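Glycoside hydrolase (Streptococcus pneumoniae serotype 4, PDB 6ORH) is a family 29 glycoside hydrolase, an alpha-L-fucosidase that probably removes terminal fucose from host glycans. Local coordinates at residues Ser259-Gly263 / Trp264-Glu268; Gly302-Ala306 / Lys307-Arg311. The protein carries 2 engineered substitutions. One frame throughout, in Å; residues are numbered along the deposited sequence.

Contact 1 (Ser259-Gly263 / Trp264-Glu268); sequences SIRPG and WFYHE. With FUC (alpha-L-fucopyranose), chain C.
Trp-264 holds its indole between protein and sugar. Over one face lies Ser-259, whose CB makes a CH-pi contact 4.2 Å from the centroid of the six-membered ring; over the opposite face lies the bound alpha-L-fucose. There the apolar flank of the sugar does the touching: fucose C6 sits 3.5 Å from Trp-264 CZ2, toward the ring's rim, while C4 and C5 reach the pyrrole side. With CG turned beside the backbone N (chi1 -64°), the indole swings off the turn toward the sugar, and NE1 donates to Gln-215. Ser-259 OG accepts from Arg-261 N at 3.2 Å, an ST turn, and separately donates to Gly-263 O at 2.7 Å, coming from above that carbonyl's plane. This is the loop leaving the C-terminal end of strand 250-259 of the TIM barrel, the end where such enzymes carry the active site, and it supplies a hydrophobic platform to the fucose pocket. Phe-265 points its side chain off to an edge-to-face contact with His-77 and joins through its carbonyl: water 1 bridges Phe-265 O, His-267 N and Arg-261 NH1. Tyr-266 puts CE1 over one face of the Arg-261 guanidinium, 3.5 Å from NH2, the two planes 41° apart. Its OH donates to Glu-268 OE1, and water 2 spans that OH and Arg-261 NH2. At His-267 the carbonyl takes a weak, bent bond from Arg-261 NH1; the guanidinium's stronger partner is Asp-308, salt-bridged to NE, while the imidazole ND1 bonds to Asp-36.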
loop_
_atom_site.group_PDB
_atom_site.type_symbol
_atom_site.label_atom_id
_atom_site.label_comp_id
_atom_site.label_asym_id
_atom_site.label_seq_id
_atom_site.Cartn_x
_atom_site.Cartn_y
_atom_site.Cartn_z
ATOM N N SER A 259 14.953 0.112 11.409
ATOM C CA SER A 259 15.784 -0.728 12.269
ATOM C C SER A 259 15.325 -2.178 12.179
ATOM O O SER A 259 14.130 -2.457 12.019
ATOM C CB SER A 259 15.730 -0.223 13.680
ATOM O OG SER A 259 16.637 -0.979 14.512
ATOM N N ILE A 260 16.286 -3.107 12.320
ATOM C CA ILE A 260 15.934 -4.520 12.425
ATOM C C ILE A 260 15.194 -4.785 13.742
ATOM O O ILE A 260 14.512 -5.811 13.858
ATOM C CB ILE A 260 17.157 -5.445 12.236
ATOM C CG1 ILE A 260 16.713 -6.850 11.835
ATOM C CG2 ILE A 260 18.029 -5.480 13.497
ATOM C CD1 ILE A 260 17.877 -7.782 11.545
ATOM N N ARG A 261 15.279 -3.852 14.690
ATOM C CA ARG A 261 14.633 -3.976 15.989
ATOM C C ARG A 261 13.628 -2.842 16.168
ATOM O O ARG A 261 13.560 -1.902 15.358
ATOM C CB ARG A 261 15.698 -3.935 17.099
ATOM C CG ARG A 261 16.478 -5.237 17.254
ATOM C CD ARG A 261 17.967 -5.017 17.552
ATOM N NE ARG A 261 18.495 -6.349 17.850
ATOM C CZ ARG A 261 18.351 -6.971 19.017
ATOM N NH1 ARG A 261 17.763 -6.365 20.038
ATOM N NH2 ARG A 261 18.759 -8.219 19.120
ATOM N N PRO A 262 12.796 -2.863 17.237
ATOM C CA PRO A 262 11.916 -1.725 17.513
ATOM C C PRO A 262 12.683 -0.410 17.675
ATOM O O PRO A 262 12.275 0.625 17.143
ATOM C CB PRO A 262 11.210 -2.180 18.803
ATOM C CG PRO A 262 11.124 -3.665 18.581
ATOM C CD PRO A 262 12.530 -4.032 18.110
ATOM N N GLY A 263 13.822 -0.466 18.386
ATOM C CA GLY A 263 14.665 0.702 18.597
ATOM C C GLY A 263 15.870 0.691 17.652
ATOM O O GLY A 263 16.196 -0.343 17.072
ATOM N N TRP A 264 16.520 1.856 17.541
ATOM C CA TRP A 264 17.727 2.042 16.738
ATOM C C TRP A 264 18.957 1.511 17.476
ATOM O O TRP A 264 19.884 1.011 16.848
ATOM C CB TRP A 264 17.900 3.537 16.404
ATOM C CG TRP A 264 16.795 4.084 15.541
ATOM C CD1 TRP A 264 15.690 4.794 15.927
ATOM C CD2 TRP A 264 16.676 3.890 14.120
ATOM N NE1 TRP A 264 14.903 5.075 14.838
ATOM C CE2 TRP A 264 15.460 4.495 13.721
ATOM C CE3 TRP A 264 17.472 3.246 13.156
ATOM C CZ2 TRP A 264 15.077 4.521 12.381
ATOM C CZ3 TRP A 264 17.072 3.235 11.841
ATOM C CH2 TRP A 264 15.895 3.888 11.461
ATOM N N PHE A 265 18.968 1.647 18.805
ATOM C CA PHE A 265 20.069 1.111 19.602
ATOM C C PHE A 265 19.717 -0.282 20.095
ATOM O O PHE A 265 18.557 -0.677 20.051
ATOM C CB PHE A 265 20.412 2.055 20.760
ATOM C CG PHE A 265 21.084 3.322 20.290
ATOM C CD1 PHE A 265 20.347 4.420 19.832
ATOM C CD2 PHE A 265 22.469 3.410 20.263
ATOM C CE1 PHE A 265 21.005 5.568 19.391
ATOM C CE2 PHE A 265 23.114 4.564 19.819
ATOM C CZ PHE A 265 22.379 5.652 19.392
ATOM N N TYR A 266 20.737 -1.031 20.530
ATOM C CA TYR A 266 20.536 -2.379 21.039
ATOM C C TYR A 266 19.904 -2.335 22.432
ATOM O O TYR A 266 20.359 -1.598 23.303
ATOM C CB TYR A 266 21.876 -3.125 21.113
ATOM C CG TYR A 266 21.695 -4.508 21.685
ATOM C CD1 TYR A 266 21.319 -5.569 20.872
ATOM C CD2 TYR A 266 21.812 -4.714 23.050
ATOM C CE1 TYR A 266 21.101 -6.839 21.396
ATOM C CE2 TYR A 266 21.607 -5.979 23.588
ATOM C CZ TYR A 266 21.249 -7.030 22.762
ATOM O OH TYR A 266 21.023 -8.282 23.274
ATOM N N HIS A 267 18.837 -3.123 22.618
ATOM C CA HIS A 267 18.198 -3.335 23.924
ATOM C C HIS A 267 18.029 -4.838 24.113
ATOM O O HIS A 267 17.510 -5.522 23.232
ATOM C CB HIS A 267 16.826 -2.641 23.931
ATOM C CG HIS A 267 16.945 -1.185 23.609
ATOM N ND1 HIS A 267 17.504 -0.297 24.481
ATOM C CD2 HIS A 267 16.624 -0.488 22.489
ATOM C CE1 HIS A 267 17.535 0.907 23.939
ATOM N NE2 HIS A 267 16.988 0.815 22.710
ATOM N N GLU A 268 18.497 -5.361 25.259
ATOM C CA GLU A 268 18.501 -6.801 25.480
ATOM C C GLU A 268 17.104 -7.405 25.285
ATOM O O GLU A 268 16.977 -8.516 24.777
ATOM C CB GLU A 268 18.998 -7.106 26.898
ATOM C CG GLU A 268 19.233 -8.588 27.117
ATOM C CD GLU A 268 20.279 -9.213 26.208
ATOM O OE1 GLU A 268 21.290 -8.535 25.908
ATOM O OE2 GLU A 268 20.082 -10.384 25.791
HETATM C C1 FUC C . 15.744 9.982 14.280
HETATM C C2 FUC C . 16.679 9.939 15.476
HETATM C C3 FUC C . 16.829 8.480 15.892
HETATM C C4 FUC C . 17.518 7.689 14.774
HETATM C C5 FUC C . 16.660 7.837 13.493
HETATM C C6 FUC C . 17.343 7.244 12.275
HETATM O O2 FUC C . 16.056 10.697 16.529
HETATM O O3 FUC C . 17.605 8.417 17.102
HETATM O O4 FUC C . 18.869 8.202 14.602
HETATM O O5 FUC C . 16.343 9.256 13.193
HETATM O O HOH W 1 17.234 -3.211 20.148
HETATM O O HOH W 2 18.482 -9.313 21.921
#

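Contact 2 (Gly302-Ala306 / Lys307-Arg311); sequences GLFDA and KDIER
Asp-305 and Lys-307 meet at the start of helix 306-322, where one carboxylate oxygen takes two bonds. Asp-305 is the N-cap: OD2 accepts from Lys-307 N at 2.9 Å, a capping bond bent to 141° at the hydrogen, and the ammonium NZ of the same lysine forms a salt bridge to OD2, also at 2.9 Å. The two donors come from opposite faces of the carboxylate plane, NZ on the syn side. Placing CG anti to the backbone N of Asp-305 (chi1 -178°) swings the carboxylate round to Lys-307, and the lysine chain, bent at its last two torsions, curls back to meet it. The other oxygen, OD1, takes a bond from water 4, which is also weakly bonded to NZ. This is the looser side of the contact, beside the exposed Ala-306 and Lys-307.

The packed side is apolar and backbone-bound. CG1 of Ile-309 lies 3.6 Å from Phe-304 CB, near the plane of the phenyl ring and at its edge, while CD1 rests against Phe-304 O. The phenyl ring itself turns away to stack on Trp-59. The helix then takes up its backbone bonds, Ile-309 N to Asp-305 O at 3.0 Å and Glu-310 N to Ala-306 O. Asp-308 brings a second carboxylate close, its OD1 only 3.6 Å from Asp-305 OD2. The proximity is probably eased by Lys-307 on one carboxylate and Arg-261 on the other; Asp-308 OD2 also accepts from water 3, which in turn accepts from Asp-305 N. The whole is an aspartate N-cap with a hydrophobic staple, N' Phe-304 to N4 Ile-309, here opening the helix that follows strand 292-295 of the TIM barrel.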
loop_
_atom_site.group_PDB
_atom_site.type_symbol
_atom_site.label_atom_id
_atom_site.label_comp_id
_atom_site.label_asym_id
_atom_site.label_seq_id
_atom_site.Cartn_x
_atom_site.Cartn_y
_atom_site.Cartn_z
ATOM N N GLY A 302 29.935 -4.892 22.008
ATOM C CA GLY A 302 30.440 -4.403 20.737
ATOM C C GLY A 302 30.311 -5.402 19.590
ATOM O O GLY A 302 31.077 -5.302 18.626
ATOM N N LEU A 303 29.313 -6.307 19.688
ATOM C CA LEU A 303 29.104 -7.350 18.684
ATOM C C LEU A 303 27.651 -7.290 18.205
ATOM O O LEU A 303 26.779 -6.876 18.958
ATOM C CB LEU A 303 29.430 -8.725 19.286
ATOM C CG LEU A 303 30.901 -8.907 19.697
ATOM C CD1 LEU A 303 31.071 -10.284 20.327
ATOM C CD2 LEU A 303 31.827 -8.842 18.473
ATOM N N PHE A 304 27.396 -7.709 16.969
ATOM C CA PHE A 304 26.001 -7.841 16.537
ATOM C C PHE A 304 25.396 -9.015 17.305
ATOM O O PHE A 304 26.080 -10.010 17.594
ATOM C CB PHE A 304 25.934 -8.193 15.048
ATOM C CG PHE A 304 26.190 -7.051 14.085
ATOM C CD1 PHE A 304 26.056 -5.726 14.475
ATOM C CD2 PHE A 304 26.516 -7.318 12.762
ATOM C CE1 PHE A 304 26.303 -4.695 13.561
ATOM C CE2 PHE A 304 26.712 -6.282 11.846
ATOM C CZ PHE A 304 26.616 -4.979 12.250
ATOM N N ASP A 305 24.098 -8.914 17.601
ATOM C CA ASP A 305 23.375 -9.968 18.310
ATOM C C ASP A 305 23.292 -11.227 17.451
ATOM O O ASP A 305 23.106 -11.144 16.236
ATOM C CB ASP A 305 21.969 -9.465 18.669
ATOM C CG ASP A 305 21.170 -10.482 19.462
ATOM O OD1 ASP A 305 21.315 -10.475 20.686
ATOM O OD2 ASP A 305 20.435 -11.265 18.839
ATOM N N ALA A 306 23.403 -12.419 18.087
ATOM C CA ALA A 306 23.405 -13.683 17.366
ATOM C C ALA A 306 22.155 -13.869 16.496
ATOM O O ALA A 306 22.268 -14.417 15.393
ATOM C CB ALA A 306 23.545 -14.833 18.349
ATOM N N LYS A 307 20.988 -13.455 17.029
ATOM C CA LYS A 307 19.711 -13.641 16.341
ATOM C C LYS A 307 19.667 -12.716 15.122
ATOM O O LYS A 307 19.309 -13.162 14.032
ATOM C CB LYS A 307 18.537 -13.331 17.270
ATOM C CG LYS A 307 18.495 -14.188 18.541
ATOM C CD LYS A 307 17.333 -13.869 19.493
ATOM C CE LYS A 307 17.226 -12.420 19.950
ATOM N NZ LYS A 307 18.400 -11.974 20.742
ATOM N N ASP A 308 20.165 -11.480 15.308
ATOM C CA ASP A 308 20.197 -10.539 14.189
ATOM C C ASP A 308 21.066 -11.076 13.058
ATOM O O ASP A 308 20.731 -10.952 11.886
ATOM C CB ASP A 308 20.757 -9.170 14.592
ATOM C CG ASP A 308 19.935 -8.439 15.636
ATOM O OD1 ASP A 308 19.096 -9.096 16.301
ATOM O OD2 ASP A 308 20.138 -7.217 15.790
ATOM N N ILE A 309 22.250 -11.625 13.400
ATOM C CA ILE A 309 23.120 -12.183 12.394
ATOM C C ILE A 309 22.414 -13.314 11.632
ATOM O O ILE A 309 22.451 -13.359 10.399
ATOM C CB ILE A 309 24.440 -12.656 13.045
ATOM C CG1 ILE A 309 25.212 -11.468 13.626
ATOM C CG2 ILE A 309 25.270 -13.421 12.027
ATOM C CD1 ILE A 309 26.351 -11.890 14.599
ATOM N N GLU A 310 21.792 -14.251 12.370
ATOM C CA GLU A 310 21.100 -15.360 11.733
ATOM C C GLU A 310 20.058 -14.822 10.743
ATOM O O GLU A 310 19.961 -15.318 9.614
ATOM C CB GLU A 310 20.461 -16.217 12.830
ATOM C CG GLU A 310 19.741 -17.431 12.298
ATOM C CD GLU A 310 19.528 -18.395 13.450
ATOM O OE1 GLU A 310 20.259 -19.419 13.485
ATOM O OE2 GLU A 310 18.685 -18.086 14.344
ATOM N N ARG A 311 19.344 -13.783 11.177
ATOM C CA ARG A 311 18.250 -13.199 10.409
ATOM C C ARG A 311 18.785 -12.542 9.130
ATOM O O ARG A 311 18.171 -12.638 8.063
ATOM C CB ARG A 311 17.483 -12.249 11.331
ATOM C CG ARG A 311 16.241 -11.611 10.727
ATOM C CD ARG A 311 15.182 -12.607 10.274
ATOM N NE ARG A 311 15.046 -13.848 11.035
ATOM C CZ ARG A 311 14.476 -13.982 12.224
ATOM N NH1 ARG A 311 14.019 -12.935 12.886
ATOM N NH2 ARG A 311 14.390 -15.191 12.765
HETATM O O HOH W 3 22.739 -6.682 16.651
HETATM O O HOH W 4 20.735 -12.687 22.241
#

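In the fold
Along the chain the two contacts come in series, neither nesting nor crossing. Contact 1 folds the loop that leaves strand 250-259, a sharp turn that then runs out toward residue 268; helix 275-284 and strand 292-295 follow before contact 2 turns the next loop into helix 306-322. In space their centres are about 11 Å apart, and they touch. Arg-261 NE forms a salt bridge with Asp-308 OD2 at 2.8 Å, and Ile-260 CG2 packs on the same carboxylate; a longer, weak ion pair runs from Arg-261 to Asp-305. One arginine thus ties the fucose-side loop of the barrel to the first turn of helix 306-322.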